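Local coordinates for glycosyl hydrolase, family 31/fibronectin type III domain protein (Clostridium perfringens, PDB 4UAP) that binds galacto-configured sugars such as N-acetylgalactosamine through a family 32 carbohydrate-binding module, probably helping its parent family 31 glycoside hydrolase to engage glycans, at residues 42-45 against 46-49; 36-39 against 40-43. One frame throughout, in Å; residues are numbered along the deposited sequence.

Overall arrangement
From the N terminus, the chain leaves the short strand 37-38, which pairs antiparallel with strand 141-149, and enters the long excursion that ends at strand 55-61 in the other sheet of the beta-sandwich. Contact 2 (36-39 with 40-43) shapes the start of this excursion, where Trp41 is fastened back to Asp38 and the sugar lies on its ring. Contact 1 (42-45 with 46-49) closes the outer turn. The two follow one another, sharing Ile42 and Phe43 rather than nesting, and their centres lie about 12 Å apart. Gln47 joins them through the backbone oxygen of Trp41. Both contacts touch the bound N-acetylgalactosamine.

Contact 1. Residues 42-45 against 46-49; sequences IFTS and DQQD. With NGA (2-acetamido-2-deoxy-beta-D-galactopyranose), chain C.
The amide of Gln47 reaches back to the backbone of Phe43 and holds the loop across its interior by bonds at both ends of the amide. Its OE1 accepts a nearly straight hydrogen bond from Phe43 N (2.7 Å, 172°), the donor tilted 23° from the carbonyl plane, and a weak one from Thr44 N. At the other end, NE2 donates to Asp49 O (2.8 Å), which lies in the amide plane, and also to Trp41 O. With CG anti to the backbone N (chi1 -174°) and the chain extended beyond it, the side chain spans the loop.

A type I beta turn from Thr44 to Gln47 forms the tip, closed by a weak bond from Gln47 N to Thr44 O (3.4 Å). Across it Thr44 OG1 donates to Asp46 OD1 (2.9 Å), nearly in line with the CG-OD1 bond.

Van der Waals contacts are few: the Ile42 CD1 methyl rests 4.0 Å from Gln47 NE2, while OE1 lies near the edge of the Phe43 ring. Ile42 N is turned to the ligand and donates to NGA O6 (3.0 Å).

The contact is a surface feature of the loop between strands 37-38 and 55-61, its centre about 24 Å from the centre of the chain.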
loop_
_atom_site.group_PDB
_atom_site.type_symbol
_atom_site.label_atom_id
_atom_site.label_comp_id
_atom_site.label_asym_id
_atom_site.label_seq_id
_atom_site.Cartn_x
_atom_site.Cartn_y
_atom_site.Cartn_z
ATOM N N ILE A 42 13.240 -7.077 -11.282
ATOM C CA ILE A 42 13.782 -8.192 -12.034
ATOM C C ILE A 42 14.893 -7.707 -12.961
ATOM O O ILE A 42 14.631 -6.927 -13.871
ATOM C CB ILE A 42 12.702 -8.883 -12.884
ATOM C CG1 ILE A 42 11.480 -9.229 -12.032
ATOM C CG2 ILE A 42 13.279 -10.121 -13.560
ATOM C CD1 ILE A 42 11.806 -10.026 -10.832
ATOM N N PHE A 43 16.116 -8.178 -12.732
ATOM C CA PHE A 43 17.287 -7.693 -13.464
ATOM C C PHE A 43 17.791 -8.667 -14.520
ATOM O O PHE A 43 18.461 -8.260 -15.465
ATOM C CB PHE A 43 18.434 -7.394 -12.498
ATOM C CG PHE A 43 18.186 -6.210 -11.604
ATOM C CD1 PHE A 43 18.440 -4.931 -12.049
ATOM C CD2 PHE A 43 17.711 -6.386 -10.309
ATOM C CE1 PHE A 43 18.222 -3.839 -11.232
ATOM C CE2 PHE A 43 17.492 -5.302 -9.491
ATOM C CZ PHE A 43 17.746 -4.027 -9.946
ATOM N N THR A 44 17.510 -9.955 -14.330
ATOM C CA THR A 44 17.944 -10.977 -15.279
ATOM C C THR A 44 16.812 -11.941 -15.562
ATOM O O THR A 44 15.877 -12.079 -14.767
ATOM C CB THR A 44 19.162 -11.787 -14.778
ATOM O OG1 THR A 44 18.777 -12.581 -13.645
ATOM C CG2 THR A 44 20.306 -10.858 -14.396
ATOM N N SER A 45 16.909 -12.608 -16.703
ATOM C CA SER A 45 15.898 -13.560 -17.128
ATOM C C SER A 45 15.907 -14.833 -16.282
ATOM O O SER A 45 14.930 -15.565 -16.289
ATOM C CB SER A 45 16.097 -13.915 -18.609
ATOM O OG SER A 45 17.441 -14.307 -18.857
ATOM N N ASP A 46 16.994 -15.106 -15.562
ATOM C CA ASP A 46 17.042 -16.329 -14.740
ATOM C C ASP A 46 17.028 -16.054 -13.231
ATOM O O ASP A 46 17.258 -16.952 -12.416
ATOM C CB ASP A 46 18.268 -17.171 -15.106
ATOM C CG ASP A 46 19.582 -16.442 -14.878
ATOM O OD1 ASP A 46 19.561 -15.255 -14.477
ATOM O OD2 ASP A 46 20.642 -17.060 -15.119
ATOM N N GLN A 47 16.743 -14.811 -12.868
ATOM C CA GLN A 47 16.688 -14.402 -11.471
ATOM C C GLN A 47 15.669 -15.216 -10.674
ATOM O O GLN A 47 14.527 -15.373 -11.095
ATOM C CB GLN A 47 16.345 -12.915 -11.390
ATOM C CG GLN A 47 16.391 -12.318 -10.003
ATOM C CD GLN A 47 16.155 -10.825 -10.058
ATOM O OE1 GLN A 47 16.624 -10.162 -10.977
ATOM N NE2 GLN A 47 15.417 -10.291 -9.087
ATOM N N GLN A 48 16.080 -15.724 -9.519
ATOM C CA GLN A 48 15.182 -16.545 -8.706
ATOM C C GLN A 48 14.834 -15.840 -7.400
ATOM O O GLN A 48 13.853 -16.194 -6.750
ATOM C CB GLN A 48 15.794 -17.926 -8.427
ATOM C CG GLN A 48 15.873 -18.834 -9.658
ATOM C CD GLN A 48 14.538 -18.935 -10.405
ATOM O OE1 GLN A 48 14.437 -18.564 -11.581
ATOM N NE2 GLN A 48 13.512 -19.440 -9.722
ATOM N N ASP A 49 15.636 -14.835 -7.040
ATOM C CA ASP A 49 15.333 -13.929 -5.926
ATOM C C ASP A 49 14.259 -12.899 -6.315
ATOM O O ASP A 49 14.564 -11.875 -6.937
ATOM C CB ASP A 49 16.607 -13.208 -5.479
ATOM C CG ASP A 49 16.370 -12.257 -4.318
ATOM O OD1 ASP A 49 17.059 -11.211 -4.254
ATOM O OD2 ASP A 49 15.505 -12.557 -3.465
HETATM C C1 NGA C . 11.063 -2.030 -14.643
HETATM C C2 NGA C . 10.633 -0.628 -14.224
HETATM C C3 NGA C . 10.950 -0.414 -12.759
HETATM C C4 NGA C . 10.343 -1.557 -11.955
HETATM C C5 NGA C . 10.980 -2.868 -12.418
HETATM C C6 NGA C . 10.480 -4.136 -11.737
HETATM C C7 NGA C . 10.624 1.331 -15.723
HETATM C C8 NGA C . 11.471 2.317 -16.474
HETATM N N2 NGA C . 11.293 0.397 -15.035
HETATM O O1 NGA C . 10.415 -2.336 -15.855
HETATM O O3 NGA C . 10.439 0.844 -12.393
HETATM O O4 NGA C . 8.951 -1.583 -12.190
HETATM O O5 NGA C . 10.680 -3.063 -13.768
HETATM O O6 NGA C . 11.066 -5.276 -12.358
HETATM O O7 NGA C . 9.388 1.414 -15.764
HETATM O O HOH W 1 12.923 -16.181 -13.586
#

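Contact 2. Residues 36-39 against 40-43; sequences RMDL and KWIF. With NGA (2-acetamido-2-deoxy-beta-D-galactopyranose), chain C.
The indole of Trp41 offers one face to the sugar, with NGA C4 sitting 3.5 Å above the plane, over the NE1-CE2 bond. NGA C5 lies over the five-membered ring; C6 is above its outer margin, past the CG-CD1 bond and 3.7 Å from Trp41 CD1. NGA C3 lies over the six-membered ring, 3.8 Å from Trp41 CZ2. At the indole edge, in plane, are the carboxylate carbon of Asp38 and Leu39 O. The guanidinium of Arg36 is turned only 14° from the plane of the indole and has Trp41 CZ2 at its own edge, 3.8 Å from NH2.

Asp38 joins the two flat groups. Arg36 grips its carboxylate side-on, NE to OD1 (2.9 Å) and NH2 to OD2 (2.7 Å), with both oxygens met on the syn side. The anti lone pair of OD2 receives Trp41 NE1 at 2.8 Å, so this one oxygen takes two donors. The carboxylate stands 41° from the indole plane, and the N-H bond is bent to 152°. A bend at chi3 brings the guanidinium round to Asp38, while Arg36 NH1 forms a second salt bridge with Asp33.

Around this group, Arg36 and Asp38 touch Ala141 of strand 141-149, Gln16 holds Trp41 N, and Lys40 NZ hydrogen-bonds Leu15 O.

The aromatic platform under a galactose-type ring is a familiar device of carbohydrate-binding modules. Here the two-pronged grip of Arg36 positions Asp38, whose OD2 in turn probably limits the rotation of the indole. Arg36 NH2 comes within 3.5 Å of NGA O3 and lies near Arg75 NH1, which donates a hydrogen bond to the sugar; the negative charge of Asp38 probably eases the closeness of these two arginines.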
loop_
_atom_site.group_PDB
_atom_site.type_symbol
_atom_site.label_atom_id
_atom_site.label_comp_id
_atom_site.label_asym_id
_atom_site.label_seq_id
_atom_site.Cartn_x
_atom_site.Cartn_y
_atom_site.Cartn_z
ATOM N N ARG A 36 8.803 5.585 -4.071
ATOM C CA ARG A 36 7.980 4.377 -4.039
ATOM C C ARG A 36 8.495 3.230 -3.179
ATOM O O ARG A 36 9.700 3.099 -2.953
ATOM C CB ARG A 36 7.799 3.833 -5.465
ATOM C CG ARG A 36 7.213 4.806 -6.475
ATOM C CD ARG A 36 6.730 4.043 -7.706
ATOM N NE ARG A 36 7.734 3.078 -8.153
ATOM C CZ ARG A 36 8.674 3.324 -9.063
ATOM N NH1 ARG A 36 8.749 4.514 -9.664
ATOM N NH2 ARG A 36 9.541 2.371 -9.376
ATOM N N MET A 37 7.553 2.401 -2.724
ATOM C CA MET A 37 7.816 1.029 -2.300
ATOM C C MET A 37 7.583 0.113 -3.504
ATOM O O MET A 37 6.507 0.147 -4.109
ATOM C CB MET A 37 6.897 0.615 -1.138
ATOM C CG MET A 37 7.156 -0.806 -0.577
ATOM S SD MET A 37 5.695 -1.682 0.064
ATOM C CE MET A 37 5.002 -2.180 -1.501
ATOM N N ASP A 38 8.588 -0.690 -3.849
ATOM C CA ASP A 38 8.514 -1.617 -4.974
ATOM C C ASP A 38 8.869 -3.035 -4.520
ATOM O O ASP A 38 9.797 -3.226 -3.735
ATOM C CB ASP A 38 9.488 -1.215 -6.096
ATOM C CG ASP A 38 8.947 -0.117 -7.028
ATOM O OD1 ASP A 38 8.030 0.656 -6.662
ATOM O OD2 ASP A 38 9.476 -0.031 -8.154
ATOM N N LEU A 39 8.152 -4.025 -5.037
ATOM C CA LEU A 39 8.606 -5.407 -4.976
ATOM C C LEU A 39 9.958 -5.492 -5.688
ATOM O O LEU A 39 10.246 -4.659 -6.551
ATOM C CB LEU A 39 7.583 -6.330 -5.634
ATOM C CG LEU A 39 6.971 -7.401 -4.736
ATOM C CD1 LEU A 39 6.289 -6.767 -3.534
ATOM C CD2 LEU A 39 6.003 -8.281 -5.534
ATOM N N LYS A 40 10.780 -6.481 -5.341
ATOM C CA LYS A 40 12.112 -6.609 -5.942
ATOM C C LYS A 40 12.092 -6.489 -7.466
ATOM O O LYS A 40 11.310 -7.162 -8.148
ATOM C CB LYS A 40 12.756 -7.948 -5.562
ATOM C CG LYS A 40 13.302 -8.027 -4.146
ATOM C CD LYS A 40 14.007 -9.366 -3.922
ATOM C CE LYS A 40 14.477 -9.508 -2.479
ATOM N NZ LYS A 40 15.139 -8.274 -1.976
ATOM N N TRP A 41 12.953 -5.630 -8.000
ATOM C CA TRP A 41 13.071 -5.505 -9.453
ATOM C C TRP A 41 13.675 -6.761 -10.069
ATOM O O TRP A 41 14.500 -7.433 -9.449
ATOM C CB TRP A 41 13.921 -4.293 -9.832
ATOM C CG TRP A 41 13.278 -2.975 -9.532
ATOM C CD1 TRP A 41 12.170 -2.750 -8.754
ATOM C CD2 TRP A 41 13.714 -1.695 -9.994
ATOM N NE1 TRP A 41 11.891 -1.405 -8.717
ATOM C CE2 TRP A 41 12.821 -0.735 -9.469
ATOM C CE3 TRP A 41 14.764 -1.268 -10.823
ATOM C CZ2 TRP A 41 12.952 0.632 -9.736
ATOM C CZ3 TRP A 41 14.893 0.093 -11.086
ATOM C CH2 TRP A 41 13.991 1.026 -10.543
ATOM N N ILE A 42 13.240 -7.077 -11.282
ATOM C CA ILE A 42 13.782 -8.192 -12.034
ATOM C C ILE A 42 14.893 -7.707 -12.961
ATOM O O ILE A 42 14.631 -6.927 -13.871
ATOM C CB ILE A 42 12.702 -8.883 -12.884
ATOM C CG1 ILE A 42 11.480 -9.229 -12.032
ATOM C CG2 ILE A 42 13.279 -10.121 -13.560
ATOM C CD1 ILE A 42 11.806 -10.026 -10.832
ATOM N N PHE A 43 16.116 -8.178 -12.732
ATOM C CA PHE A 43 17.287 -7.693 -13.464
ATOM C C PHE A 43 17.791 -8.667 -14.520
ATOM O O PHE A 43 18.461 -8.260 -15.465
ATOM C CB PHE A 43 18.434 -7.394 -12.498
ATOM C CG PHE A 43 18.186 -6.210 -11.604
ATOM C CD1 PHE A 43 18.440 -4.931 -12.049
ATOM C CD2 PHE A 43 17.711 -6.386 -10.309
ATOM C CE1 PHE A 43 18.222 -3.839 -11.232
ATOM C CE2 PHE A 43 17.492 -5.302 -9.491
ATOM C CZ PHE A 43 17.746 -4.027 -9.946
HETATM C C1 NGA C . 11.063 -2.030 -14.643
HETATM C C2 NGA C . 10.633 -0.628 -14.224
HETATM C C3 NGA C . 10.950 -0.414 -12.759
HETATM C C4 NGA C . 10.343 -1.557 -11.955
HETATM C C5 NGA C . 10.980 -2.868 -12.418
HETATM C C6 NGA C . 10.480 -4.136 -11.737
HETATM C C7 NGA C . 10.624 1.331 -15.723
HETATM C C8 NGA C . 11.471 2.317 -16.474
HETATM N N2 NGA C . 11.293 0.397 -15.035
HETATM O O1 NGA C . 10.415 -2.336 -15.855
HETATM O O3 NGA C . 10.439 0.844 -12.393
HETATM O O4 NGA C . 8.951 -1.583 -12.190
HETATM O O5 NGA C . 10.680 -3.063 -13.768
HETATM O O6 NGA C . 11.066 -5.276 -12.358
HETATM O O7 NGA C . 9.388 1.414 -15.764
#